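Local coordinates for structural polyprotein, VP3 (PDB 5CDD) that probably serves as a structural building block of the viral capsid, as one jelly-roll subunit cut from the structural polyprotein, at residues A147-R152 against D250-N255; L69-T74 against T244-P249; V168-P173 against A217-A222; Y98-R103 against E114-D119. One frame throughout, in Å; residues are numbered along the deposited sequence.

Contact 1 (A147-R152 against D250-N255); sequences AFHTGR and DTVSDN
F148 and H149 meet V252 and S253 in a buried loop-to-loop contact at one end of the jelly-roll β-sandwich. The first pair belongs to the turn between strands 132-144 and 150-159, the second to the loop joining strands 236-247 and 255-265; these correspond to the DE and HI loops of the viral jelly roll. V252 divides its methyls between two rings. Its CG1 lies 3.4 Å from F148 CD2, an oblique approach near one ortho position, while its CG2 reaches H149 CE1 at 3.6 Å. F148 continues into an interface, where its ring meets that of F86 of a neighbouring capsid chain with the planes about 20° apart. H149 holds its CG beside the backbone N (chi1 -67°), and its imidazole extends toward the other loop. On its own loop, ND1 is hydrogen-bonded to T146 OG1, so the two ring nitrogens are tied to different loops and the rotation of the imidazole is fixed. Across from it, S253 forms an ST turn, its OG accepting from N255 N. The imidazole's bond across the contact runs from H149 NE2 to S253 O, 2.6 Å long and bent to 138° at the hydrogen, with the donor tilted from the carbonyl plane.

Contact 2 (L69-T74 against T244-P249); sequences LTWKTT and TKLMAP
W71 offers one face of its indole to L246, whose CB sits over the five-membered ring, 4.1 Å from the centroid and 22° off the ring normal, a CH-π contact. The indole is swung out by a chi1 of -178°, which sets CG opposite the backbone N and carries the ring across toward strand 245-247. Its benzo edge then meets the T244 carbonyl in plane, with W71 CZ2 3.7 Å from T244 O. L246 serves two neighbours: its CB covers the indole and its CG packs at 3.7 Å against T73 CG2, and the same threonine methyl also touches A248 CB at 4.0 Å. The T73 backbone adds a CA-H...O contact to L246 O, 3.3 Å from T73 CA. K245, its chain extended beyond CG, lays its aliphatic length alongside the T73 carbonyl. Apolar and CH contacts thus make up the join, and the two strand segments run at 77° to each other. Each is bonded within its own half of the sandwich: W71 pairs through its backbone with V256 of strand 255-265, and M247 with T150 of strand 150-159. V256 and L195 also touch both W71 and L246, placing the pair between the facing sheets.

Contact 3 (V168-P173 against A217-A222); sequences VNNIGP and AGIYGA
N170 and A222 bring their backbones together where the 168-173 segment passes a double turn, and N170 CA lies 3.4 Å from A222 O in a CA-H...O contact, 127° at the hydrogen. The turn region consists of a type II' turn from A217 to Y220 overlapping a type II turn from I219 to A222. G218 and G221 take the positive-phi positions, and A222 N closes the second turn on I219 O at 2.9 Å. In jelly-roll terms the segments lie in the connections between strands E and F and between strands G and H.

I171 is the main side chain of the contact. Its CG1 branch stands beside the backbone N (chi1 -64°) and runs on extended, so that I171 CD1 ends on the methyl of A222, 3.5 Å from its CB. I219 reaches in with its CD1, 4.1 Å from I171 CB and 3.9 Å from N170 OD1. F230 of helix 228-231 touches both isoleucines and extends this apolar cluster. The N170 carboxamide folds back on its own chain, OD1 accepting from I171 N, though the modelled length is too short to be trusted.

What passes between the segments is thus dispersion and one CA-H...O contact. The carbonyls of I219 and A222 accept from the K100 ammonium, which probably helps to hold the turn in shape while the isoleucine and alanine methyls fill the apolar side of the junction.

Contact 4 (Y98-R103 against E114-D119); sequences YSKSIR and ETEVID
S101 and V117 form a hydrogen-bonded pair in a β-hairpin, strands 101-106 and 111-118, that projects from the connection between strands 90-92 and 132-144, the CD region of the jelly roll. The antiparallel pairing is regular: S101 N donates to V117 O and V117 N to S101 O, each at 2.7 Å. Two residues on, R103 N reaches T115 O at 2.9 Å, nearly straight at 168° and in the carbonyl plane, and T115 N returns a bond to R103 O at 3.0 Å. I102 and E116 are the non-hydrogen-bonded pair between them.

The side-chain acceptors are well supplied. K100, extended beyond CG, brings its ammonium to E116 in a salt bridge, NZ meeting OE2 nearly along the C-O axis; two carbonyls of the 217-222 turns hold the same ammonium. The second carboxylate oxygen, OE1, accepts from G221 N and from the backbone N of E202 of a neighbouring capsid chain. Such ties on both oxygens would probably stabilise the buried carboxylate in its charged form. Beyond the paired residues, S99 OG donates at 2.8 Å to D119 OD2, on its syn lone pair, and is also bonded to K66 NZ, which reaches D119 O too.

Other polar ends find partners beyond the hairpin: R103 NH1 donates to A291 O, and T115 OG1 bonds to T203 OG1 of the neighbouring chain. A strand of that chain pairs with E114, T115 and I118, so the sheet runs on between subunits. Beside E116, the methyl I102 CG2 rests on the stem of E114, 3.6 Å from its CB.

How the contacts relate
The four contacts fall into two groups, as expected of a jelly roll whose connecting loops gather at its ends. Contacts 1 and 2 lie with centres 7 Å apart and reach the same sheet through neighbouring strands, 150-159 in contact 1 and 236-247 in contact 2, T150 O bonding to M247 N; their segments alternate along the chain. Contacts 3 and 4 form the second group, centres 9 Å apart, joined by the polar links of K100 and E116 to the 217-222 turns. About 30 Å separates contact 2 from either of these centres. Contact 4 closes before contact 3 opens, and both are nested within the loop closed by contact 2. Contacts 1, 3 and 4 also border other capsid chains, so both groups reach subunit interfaces.

Contact 1 (A147-R152 against D250-N255)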
loop_
_atom_site.group_PDB
_atom_site.type_symbol
_atom_site.label_atom_id
_atom_site.label_comp_id
_atom_site.label_asym_id
_atom_site.label_seq_id
_atom_site.Cartn_x
_atom_site.Cartn_y
_atom_site.Cartn_z
ATOM N N ALA B 147 -72.345 20.462 -17.564
ATOM C CA ALA B 147 -72.667 21.074 -16.283
ATOM C C ALA B 147 -74.101 20.771 -15.864
ATOM O O ALA B 147 -74.519 21.121 -14.760
ATOM C CB ALA B 147 -72.451 22.578 -16.357
ATOM N N PHE B 148 -74.849 20.109 -16.741
ATOM C CA PHE B 148 -76.242 19.786 -16.459
ATOM C C PHE B 148 -76.464 18.386 -15.900
ATOM O O PHE B 148 -77.551 18.077 -15.410
ATOM C CB PHE B 148 -77.077 19.989 -17.725
ATOM C CG PHE B 148 -77.012 21.388 -18.261
ATOM C CD1 PHE B 148 -77.479 22.456 -17.502
ATOM C CD2 PHE B 148 -76.448 21.647 -19.505
ATOM C CE1 PHE B 148 -77.381 23.763 -17.970
ATOM C CE2 PHE B 148 -76.344 22.952 -19.984
ATOM C CZ PHE B 148 -76.811 24.011 -19.214
ATOM N N HIS B 149 -75.439 17.541 -15.969
ATOM C CA HIS B 149 -75.561 16.188 -15.443
ATOM C C HIS B 149 -75.306 16.178 -13.943
ATOM O O HIS B 149 -74.411 16.864 -13.445
ATOM C CB HIS B 149 -74.575 15.236 -16.126
ATOM C CG HIS B 149 -74.863 14.999 -17.576
ATOM N ND1 HIS B 149 -74.477 15.876 -18.566
ATOM C CD2 HIS B 149 -75.495 13.979 -18.203
ATOM C CE1 HIS B 149 -74.854 15.406 -19.741
ATOM N NE2 HIS B 149 -75.475 14.256 -19.549
ATOM N N THR B 150 -76.111 15.403 -13.225
ATOM C CA THR B 150 -75.967 15.286 -11.782
ATOM C C THR B 150 -76.076 13.820 -11.388
ATOM O O THR B 150 -76.550 12.989 -12.166
ATOM C CB THR B 150 -77.048 16.097 -11.032
ATOM O OG1 THR B 150 -78.348 15.646 -11.427
ATOM C CG2 THR B 150 -76.909 17.580 -11.344
ATOM N N GLY B 151 -75.632 13.507 -10.178
ATOM C CA GLY B 151 -75.672 12.136 -9.708
ATOM C C GLY B 151 -74.431 11.872 -8.884
ATOM O O GLY B 151 -73.556 12.732 -8.798
ATOM N N ARG B 152 -74.345 10.693 -8.280
ATOM C CA ARG B 152 -73.195 10.354 -7.455
ATOM C C ARG B 152 -72.698 8.942 -7.707
ATOM O O ARG B 152 -73.455 7.980 -7.603
ATOM C CB ARG B 152 -73.548 10.519 -5.979
ATOM C CG ARG B 152 -73.656 11.965 -5.547
ATOM C CD ARG B 152 -74.905 12.206 -4.712
ATOM N NE ARG B 152 -74.944 11.367 -3.523
ATOM C CZ ARG B 152 -74.054 11.421 -2.539
ATOM N NH1 ARG B 152 -73.048 12.282 -2.598
ATOM N NH2 ARG B 152 -74.164 10.599 -1.501
ATOM N N ASP B 250 -83.225 17.071 -20.816
ATOM C CA ASP B 250 -83.204 16.525 -22.166
ATOM C C ASP B 250 -82.493 17.462 -23.139
ATOM O O ASP B 250 -82.441 17.199 -24.341
ATOM C CB ASP B 250 -84.623 16.208 -22.649
ATOM C CG ASP B 250 -85.475 17.443 -22.820
ATOM O OD1 ASP B 250 -85.145 18.483 -22.216
ATOM O OD2 ASP B 250 -86.483 17.366 -23.555
ATOM N N THR B 251 -81.944 18.554 -22.612
ATOM C CA THR B 251 -81.204 19.505 -23.432
ATOM C C THR B 251 -79.820 18.919 -23.689
ATOM O O THR B 251 -79.126 19.303 -24.634
ATOM C CB THR B 251 -81.047 20.859 -22.723
ATOM O OG1 THR B 251 -80.544 20.660 -21.394
ATOM C CG2 THR B 251 -82.384 21.569 -22.662
ATOM N N VAL B 252 -79.438 17.976 -22.834
ATOM C CA VAL B 252 -78.151 17.304 -22.930
ATOM C C VAL B 252 -78.362 15.819 -23.185
ATOM O O VAL B 252 -79.478 15.376 -23.455
ATOM C CB VAL B 252 -77.339 17.459 -21.631
ATOM C CG1 VAL B 252 -77.023 18.921 -21.388
ATOM C CG2 VAL B 252 -78.112 16.883 -20.457
ATOM N N SER B 253 -77.285 15.051 -23.083
ATOM C CA SER B 253 -77.353 13.615 -23.309
ATOM C C SER B 253 -77.764 12.857 -22.052
ATOM O O SER B 253 -77.505 13.301 -20.935
ATOM C CB SER B 253 -75.999 13.101 -23.794
ATOM O OG SER B 253 -76.028 11.696 -23.972
ATOM N N ASP B 254 -78.411 11.711 -22.243
ATOM C CA ASP B 254 -78.843 10.876 -21.130
ATOM C C ASP B 254 -77.690 9.945 -20.766
ATOM O O ASP B 254 -77.871 8.954 -20.052
ATOM C CB ASP B 254 -80.071 10.054 -21.524
ATOM C CG ASP B 254 -79.799 9.128 -22.693
ATOM O OD1 ASP B 254 -79.413 9.632 -23.769
ATOM O OD2 ASP B 254 -79.971 7.900 -22.536
ATOM N N ASN B 255 -76.505 10.280 -21.269
ATOM C CA ASN B 255 -75.296 9.503 -21.018
ATOM C C ASN B 255 -74.155 10.357 -20.498
ATOM O O ASN B 255 -74.191 11.586 -20.550
ATOM C CB ASN B 255 -74.818 8.821 -22.294
ATOM C CG ASN B 255 -75.607 7.581 -22.624
ATOM O OD1 ASN B 255 -75.315 6.895 -23.600
ATOM N ND2 ASN B 255 -76.614 7.281 -21.814
#

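Contact 2 (L69-T74 against T244-P249)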
loop_
_atom_site.group_PDB
_atom_site.type_symbol
_atom_site.label_atom_id
_atom_site.label_comp_id
_atom_site.label_asym_id
_atom_site.label_seq_id
_atom_site.Cartn_x
_atom_site.Cartn_y
_atom_site.Cartn_z
ATOM N N LEU B 69 -66.365 3.518 -19.720
ATOM C CA LEU B 69 -67.710 3.034 -19.432
ATOM C C LEU B 69 -68.824 3.995 -19.837
ATOM O O LEU B 69 -68.586 5.173 -20.103
ATOM C CB LEU B 69 -67.829 2.737 -17.937
ATOM C CG LEU B 69 -66.701 1.916 -17.310
ATOM C CD1 LEU B 69 -66.881 1.893 -15.803
ATOM C CD2 LEU B 69 -66.692 0.506 -17.877
ATOM N N THR B 70 -70.046 3.472 -19.876
ATOM C CA THR B 70 -71.219 4.266 -20.221
ATOM C C THR B 70 -72.184 4.246 -19.042
ATOM O O THR B 70 -72.672 3.188 -18.639
ATOM C CB THR B 70 -71.950 3.706 -21.465
ATOM O OG1 THR B 70 -71.052 3.685 -22.583
ATOM C CG2 THR B 70 -73.150 4.579 -21.811
ATOM N N TRP B 71 -72.441 5.419 -18.478
ATOM C CA TRP B 71 -73.353 5.533 -17.353
ATOM C C TRP B 71 -74.624 6.221 -17.840
ATOM O O TRP B 71 -74.605 7.386 -18.233
ATOM C CB TRP B 71 -72.692 6.328 -16.224
ATOM C CG TRP B 71 -73.526 6.459 -14.986
ATOM C CD1 TRP B 71 -74.579 5.671 -14.612
ATOM C CD2 TRP B 71 -73.345 7.410 -13.929
ATOM N NE1 TRP B 71 -75.064 6.072 -13.391
ATOM C CE2 TRP B 71 -74.324 7.137 -12.948
ATOM C CE3 TRP B 71 -72.448 8.465 -13.717
ATOM C CZ2 TRP B 71 -74.431 7.883 -11.769
ATOM C CZ3 TRP B 71 -72.554 9.207 -12.544
ATOM C CH2 TRP B 71 -73.540 8.910 -11.585
ATOM N N LYS B 72 -75.727 5.478 -17.825
ATOM C CA LYS B 72 -77.014 5.987 -18.283
ATOM C C LYS B 72 -77.900 6.407 -17.124
ATOM O O LYS B 72 -77.716 5.963 -15.993
ATOM C CB LYS B 72 -77.746 4.909 -19.080
ATOM C CG LYS B 72 -76.919 4.273 -20.172
ATOM C CD LYS B 72 -77.640 3.080 -20.765
ATOM C CE LYS B 72 -76.767 2.374 -21.784
ATOM N NZ LYS B 72 -77.427 1.155 -22.324
ATOM N N THR B 73 -78.871 7.263 -17.418
ATOM C CA THR B 73 -79.803 7.712 -16.400
ATOM C C THR B 73 -80.704 6.520 -16.086
ATOM O O THR B 73 -81.482 6.542 -15.136
ATOM C CB THR B 73 -80.646 8.893 -16.914
ATOM O OG1 THR B 73 -81.354 8.494 -18.093
ATOM C CG2 THR B 73 -79.745 10.080 -17.248
ATOM N N THR B 74 -80.559 5.469 -16.889
ATOM C CA THR B 74 -81.334 4.244 -16.749
ATOM C C THR B 74 -80.725 3.237 -15.768
ATOM O O THR B 74 -81.446 2.445 -15.165
ATOM C CB THR B 74 -81.518 3.568 -18.135
ATOM O OG1 THR B 74 -82.788 3.941 -18.680
ATOM C CG2 THR B 74 -81.415 2.050 -18.037
ATOM N N THR B 244 -76.483 7.629 -6.394
ATOM C CA THR B 244 -77.610 8.456 -6.800
ATOM C C THR B 244 -77.726 8.328 -8.314
ATOM O O THR B 244 -76.775 8.611 -9.042
ATOM C CB THR B 244 -77.379 9.935 -6.431
ATOM O OG1 THR B 244 -77.359 10.072 -5.005
ATOM C CG2 THR B 244 -78.478 10.814 -7.012
ATOM N N LYS B 245 -78.891 7.895 -8.782
ATOM C CA LYS B 245 -79.130 7.712 -10.208
ATOM C C LYS B 245 -78.707 8.941 -11.014
ATOM O O LYS B 245 -78.726 10.063 -10.508
ATOM C CB LYS B 245 -80.610 7.405 -10.441
ATOM C CG LYS B 245 -80.874 6.527 -11.649
ATOM C CD LYS B 245 -82.264 5.922 -11.585
ATOM C CE LYS B 245 -82.464 4.887 -12.678
ATOM N NZ LYS B 245 -83.799 4.235 -12.585
ATOM N N LEU B 246 -78.316 8.722 -12.267
ATOM C CA LEU B 246 -77.881 9.816 -13.130
ATOM C C LEU B 246 -79.060 10.674 -13.584
ATOM O O LEU B 246 -80.036 10.167 -14.133
ATOM C CB LEU B 246 -77.153 9.268 -14.359
ATOM C CG LEU B 246 -76.625 10.319 -15.341
ATOM C CD1 LEU B 246 -75.591 11.194 -14.648
ATOM C CD2 LEU B 246 -76.016 9.637 -16.553
ATOM N N MET B 247 -78.959 11.978 -13.352
ATOM C CA MET B 247 -80.007 12.920 -13.731
ATOM C C MET B 247 -79.506 13.751 -14.900
ATOM O O MET B 247 -78.330 14.093 -14.954
ATOM C CB MET B 247 -80.330 13.828 -12.548
ATOM C CG MET B 247 -80.845 13.084 -11.331
ATOM S SD MET B 247 -82.599 12.669 -11.457
ATOM C CE MET B 247 -82.577 11.194 -12.460
ATOM N N ALA B 248 -80.389 14.082 -15.835
ATOM C CA ALA B 248 -79.975 14.861 -16.991
ATOM C C ALA B 248 -81.128 15.487 -17.756
ATOM O O ALA B 248 -82.010 14.780 -18.233
ATOM C CB ALA B 248 -79.173 13.983 -17.930
ATOM N N PRO B 249 -81.136 16.828 -17.884
ATOM C CA PRO B 249 -82.218 17.482 -18.624
ATOM C C PRO B 249 -82.168 16.898 -20.034
ATOM O O PRO B 249 -81.164 16.289 -20.415
ATOM C CB PRO B 249 -81.806 18.953 -18.607
ATOM C CG PRO B 249 -81.025 19.073 -17.343
ATOM C CD PRO B 249 -80.186 17.826 -17.365
#

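Contact 3 (V168-P173 against A217-A222)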
loop_
_atom_site.group_PDB
_atom_site.type_symbol
_atom_site.label_atom_id
_atom_site.label_comp_id
_atom_site.label_asym_id
_atom_site.label_seq_id
_atom_site.Cartn_x
_atom_site.Cartn_y
_atom_site.Cartn_z
ATOM N N VAL B 168 -64.857 -20.407 -20.999
ATOM C CA VAL B 168 -64.058 -21.438 -21.643
ATOM C C VAL B 168 -62.692 -20.880 -22.041
ATOM O O VAL B 168 -61.719 -21.626 -22.163
ATOM C CB VAL B 168 -64.768 -21.971 -22.912
ATOM C CG1 VAL B 168 -65.005 -20.829 -23.893
ATOM C CG2 VAL B 168 -63.932 -23.067 -23.560
ATOM N N ASN B 169 -62.620 -19.565 -22.224
ATOM C CA ASN B 169 -61.372 -18.935 -22.634
ATOM C C ASN B 169 -61.072 -17.574 -22.011
ATOM O O ASN B 169 -60.218 -16.843 -22.512
ATOM C CB ASN B 169 -61.356 -18.790 -24.152
ATOM C CG ASN B 169 -62.572 -18.051 -24.675
ATOM O OD1 ASN B 169 -63.056 -17.107 -24.044
ATOM N ND2 ASN B 169 -63.064 -18.464 -25.836
ATOM N N ASN B 170 -61.758 -17.223 -20.929
ATOM C CA ASN B 170 -61.515 -15.934 -20.289
ATOM C C ASN B 170 -62.091 -15.914 -18.875
ATOM O O ASN B 170 -62.557 -16.935 -18.372
ATOM C CB ASN B 170 -62.149 -14.813 -21.122
ATOM C CG ASN B 170 -61.452 -13.471 -20.933
ATOM O OD1 ASN B 170 -61.222 -13.025 -19.810
ATOM N ND2 ASN B 170 -61.123 -12.819 -22.042
ATOM N N ILE B 171 -62.044 -14.748 -18.239
ATOM C CA ILE B 171 -62.568 -14.576 -16.887
ATOM C C ILE B 171 -63.164 -13.179 -16.740
ATOM O O ILE B 171 -62.510 -12.180 -17.037
ATOM C CB ILE B 171 -61.465 -14.759 -15.821
ATOM C CG1 ILE B 171 -60.937 -16.194 -15.857
ATOM C CG2 ILE B 171 -62.019 -14.442 -14.437
ATOM C CD1 ILE B 171 -59.836 -16.464 -14.863
ATOM N N GLY B 172 -64.411 -13.117 -16.283
ATOM C CA GLY B 172 -65.073 -11.839 -16.110
ATOM C C GLY B 172 -65.638 -11.692 -14.713
ATOM O O GLY B 172 -65.593 -12.638 -13.928
ATOM N N PRO B 173 -66.179 -10.515 -14.370
ATOM C CA PRO B 173 -66.749 -10.274 -13.044
ATOM C C PRO B 173 -68.153 -10.849 -12.876
ATOM O O PRO B 173 -68.881 -11.041 -13.851
ATOM C CB PRO B 173 -66.739 -8.755 -12.946
ATOM C CG PRO B 173 -67.068 -8.355 -14.347
ATOM C CD PRO B 173 -66.195 -9.281 -15.177
ATOM N N ALA B 217 -48.705 -13.206 -13.130
ATOM C CA ALA B 217 -49.340 -13.953 -14.208
ATOM C C ALA B 217 -50.544 -13.205 -14.773
ATOM O O ALA B 217 -50.721 -13.109 -15.990
ATOM C CB ALA B 217 -49.769 -15.328 -13.701
ATOM N N GLY B 218 -51.368 -12.667 -13.881
ATOM C CA GLY B 218 -52.548 -11.943 -14.318
ATOM C C GLY B 218 -53.570 -12.764 -15.091
ATOM O O GLY B 218 -53.906 -13.884 -14.699
ATOM N N ILE B 219 -54.062 -12.209 -16.197
ATOM C CA ILE B 219 -55.071 -12.876 -17.024
ATOM C C ILE B 219 -54.478 -13.868 -18.029
ATOM O O ILE B 219 -55.205 -14.624 -18.667
ATOM C CB ILE B 219 -55.918 -11.829 -17.807
ATOM C CG1 ILE B 219 -57.185 -12.470 -18.373
ATOM C CG2 ILE B 219 -55.075 -11.200 -18.913
ATOM C CD1 ILE B 219 -58.180 -12.907 -17.303
ATOM N N TYR B 220 -53.158 -13.870 -18.166
ATOM C CA TYR B 220 -52.485 -14.764 -19.107
ATOM C C TYR B 220 -52.919 -16.225 -19.003
ATOM O O TYR B 220 -52.698 -16.885 -17.987
ATOM C CB TYR B 220 -50.965 -14.664 -18.924
ATOM C CG TYR B 220 -50.148 -15.473 -19.912
ATOM C CD1 TYR B 220 -50.048 -16.860 -19.798
ATOM C CD2 TYR B 220 -49.441 -14.844 -20.935
ATOM C CE1 TYR B 220 -49.254 -17.601 -20.675
ATOM C CE2 TYR B 220 -48.643 -15.576 -21.822
ATOM C CZ TYR B 220 -48.554 -16.953 -21.684
ATOM O OH TYR B 220 -47.759 -17.679 -22.541
ATOM N N GLY B 221 -53.528 -16.719 -20.077
ATOM C CA GLY B 221 -53.990 -18.095 -20.123
ATOM C C GLY B 221 -55.003 -18.466 -19.055
ATOM O O GLY B 221 -55.088 -19.628 -18.655
ATOM N N ALA B 222 -55.778 -17.486 -18.600
ATOM C CA ALA B 222 -56.783 -17.709 -17.566
ATOM C C ALA B 222 -58.147 -18.062 -18.150
ATOM O O ALA B 222 -58.642 -17.389 -19.053
ATOM C CB ALA B 222 -56.901 -16.471 -16.686
#

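Contact 4 (Y98-R103 against E114-D119)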
loop_
_atom_site.group_PDB
_atom_site.type_symbol
_atom_site.label_atom_id
_atom_site.label_comp_id
_atom_site.label_asym_id
_atom_site.label_seq_id
_atom_site.Cartn_x
_atom_site.Cartn_y
_atom_site.Cartn_z
ATOM N N TYR B 98 -55.214 -7.634 -16.435
ATOM C CA TYR B 98 -56.367 -8.478 -16.146
ATOM C C TYR B 98 -57.348 -8.610 -17.306
ATOM O O TYR B 98 -58.187 -9.513 -17.316
ATOM C CB TYR B 98 -57.102 -7.939 -14.917
ATOM C CG TYR B 98 -57.555 -6.504 -15.060
ATOM C CD1 TYR B 98 -58.666 -6.174 -15.837
ATOM C CD2 TYR B 98 -56.857 -5.469 -14.438
ATOM C CE1 TYR B 98 -59.072 -4.850 -15.993
ATOM C CE2 TYR B 98 -57.252 -4.141 -14.588
ATOM C CZ TYR B 98 -58.360 -3.841 -15.366
ATOM O OH TYR B 98 -58.752 -2.533 -15.519
ATOM N N SER B 99 -57.244 -7.717 -18.284
ATOM C CA SER B 99 -58.145 -7.753 -19.429
ATOM C C SER B 99 -57.460 -8.262 -20.690
ATOM O O SER B 99 -56.309 -7.924 -20.964
ATOM C CB SER B 99 -58.720 -6.358 -19.691
ATOM O OG SER B 99 -57.693 -5.432 -19.996
ATOM N N LYS B 100 -58.180 -9.076 -21.453
ATOM C CA LYS B 100 -57.652 -9.625 -22.694
ATOM C C LYS B 100 -58.773 -9.834 -23.699
ATOM O O LYS B 100 -59.950 -9.881 -23.340
ATOM C CB LYS B 100 -56.948 -10.960 -22.438
ATOM C CG LYS B 100 -57.874 -12.084 -22.019
ATOM C CD LYS B 100 -57.098 -13.350 -21.705
ATOM C CE LYS B 100 -58.006 -14.413 -21.116
ATOM N NZ LYS B 100 -57.242 -15.585 -20.617
ATOM N N SER B 101 -58.393 -9.946 -24.965
ATOM C CA SER B 101 -59.337 -10.171 -26.045
ATOM C C SER B 101 -58.854 -11.402 -26.795
ATOM O O SER B 101 -57.651 -11.635 -26.899
ATOM C CB SER B 101 -59.365 -8.967 -26.985
ATOM O OG SER B 101 -60.221 -9.204 -28.087
ATOM N N ILE B 102 -59.782 -12.196 -27.312
ATOM C CA ILE B 102 -59.400 -13.394 -28.040
ATOM C C ILE B 102 -59.624 -13.263 -29.534
ATOM O O ILE B 102 -60.746 -13.055 -29.998
ATOM C CB ILE B 102 -60.157 -14.618 -27.511
ATOM C CG1 ILE B 102 -59.739 -14.872 -26.065
ATOM C CG2 ILE B 102 -59.862 -15.838 -28.375
ATOM C CD1 ILE B 102 -60.458 -16.010 -25.424
ATOM N N ARG B 103 -58.531 -13.382 -30.277
ATOM C CA ARG B 103 -58.561 -13.283 -31.726
ATOM C C ARG B 103 -58.757 -14.682 -32.292
ATOM O O ARG B 103 -57.855 -15.521 -32.236
ATOM C CB ARG B 103 -57.243 -12.701 -32.233
ATOM C CG ARG B 103 -57.295 -12.236 -33.670
ATOM C CD ARG B 103 -56.083 -12.696 -34.448
ATOM N NE ARG B 103 -56.110 -12.175 -35.810
ATOM C CZ ARG B 103 -55.245 -12.516 -36.757
ATOM N NH1 ARG B 103 -55.347 -11.988 -37.969
ATOM N NH2 ARG B 103 -54.283 -13.388 -36.495
ATOM N N GLU B 114 -57.426 -19.711 -31.483
ATOM C CA GLU B 114 -57.634 -18.588 -30.580
ATOM C C GLU B 114 -56.312 -18.081 -30.017
ATOM O O GLU B 114 -55.524 -18.852 -29.469
ATOM C CB GLU B 114 -58.539 -18.991 -29.417
ATOM C CG GLU B 114 -59.927 -19.433 -29.816
ATOM C CD GLU B 114 -60.827 -19.633 -28.614
ATOM O OE1 GLU B 114 -60.446 -20.404 -27.706
ATOM O OE2 GLU B 114 -61.915 -19.017 -28.577
ATOM N N THR B 115 -56.082 -16.780 -30.153
ATOM C CA THR B 115 -54.869 -16.150 -29.646
ATOM C C THR B 115 -55.258 -15.059 -28.655
ATOM O O THR B 115 -56.120 -14.232 -28.946
ATOM C CB THR B 115 -54.046 -15.506 -30.785
ATOM O OG1 THR B 115 -53.608 -16.521 -31.695
ATOM C CG2 THR B 115 -52.834 -14.784 -30.221
ATOM N N GLU B 116 -54.630 -15.062 -27.484
ATOM C CA GLU B 116 -54.919 -14.057 -26.466
ATOM C C GLU B 116 -54.185 -12.757 -26.777
ATOM O O GLU B 116 -52.977 -12.758 -27.020
ATOM C CB GLU B 116 -54.485 -14.543 -25.081
ATOM C CG GLU B 116 -55.141 -15.826 -24.611
ATOM C CD GLU B 116 -54.715 -16.211 -23.203
ATOM O OE1 GLU B 116 -53.496 -16.342 -22.959
ATOM O OE2 GLU B 116 -55.602 -16.381 -22.343
ATOM N N VAL B 117 -54.924 -11.654 -26.781
ATOM C CA VAL B 117 -54.346 -10.337 -27.029
ATOM C C VAL B 117 -54.657 -9.492 -25.806
ATOM O O VAL B 117 -55.812 -9.192 -25.514
ATOM C CB VAL B 117 -54.945 -9.665 -28.270
ATOM C CG1 VAL B 117 -54.322 -8.298 -28.464
ATOM C CG2 VAL B 117 -54.688 -10.517 -29.489
ATOM N N ILE B 118 -53.610 -9.105 -25.097
ATOM C CA ILE B 118 -53.742 -8.334 -23.876
ATOM C C ILE B 118 -53.351 -6.866 -24.083
ATOM O O ILE B 118 -52.220 -6.567 -24.461
ATOM C CB ILE B 118 -52.865 -8.994 -22.795
ATOM C CG1 ILE B 118 -53.111 -10.512 -22.802
ATOM C CG2 ILE B 118 -53.187 -8.430 -21.442
ATOM C CD1 ILE B 118 -52.097 -11.316 -22.027
ATOM N N ASP B 119 -54.297 -5.957 -23.853
ATOM C CA ASP B 119 -54.047 -4.522 -24.010
ATOM C C ASP B 119 -53.392 -3.940 -22.762
ATOM O O ASP B 119 -54.033 -3.273 -21.953
ATOM C CB ASP B 119 -55.352 -3.764 -24.295
ATOM C CG ASP B 119 -56.350 -3.851 -23.146
ATOM O OD1 ASP B 119 -57.207 -2.945 -23.030
ATOM O OD2 ASP B 119 -56.282 -4.826 -22.366
#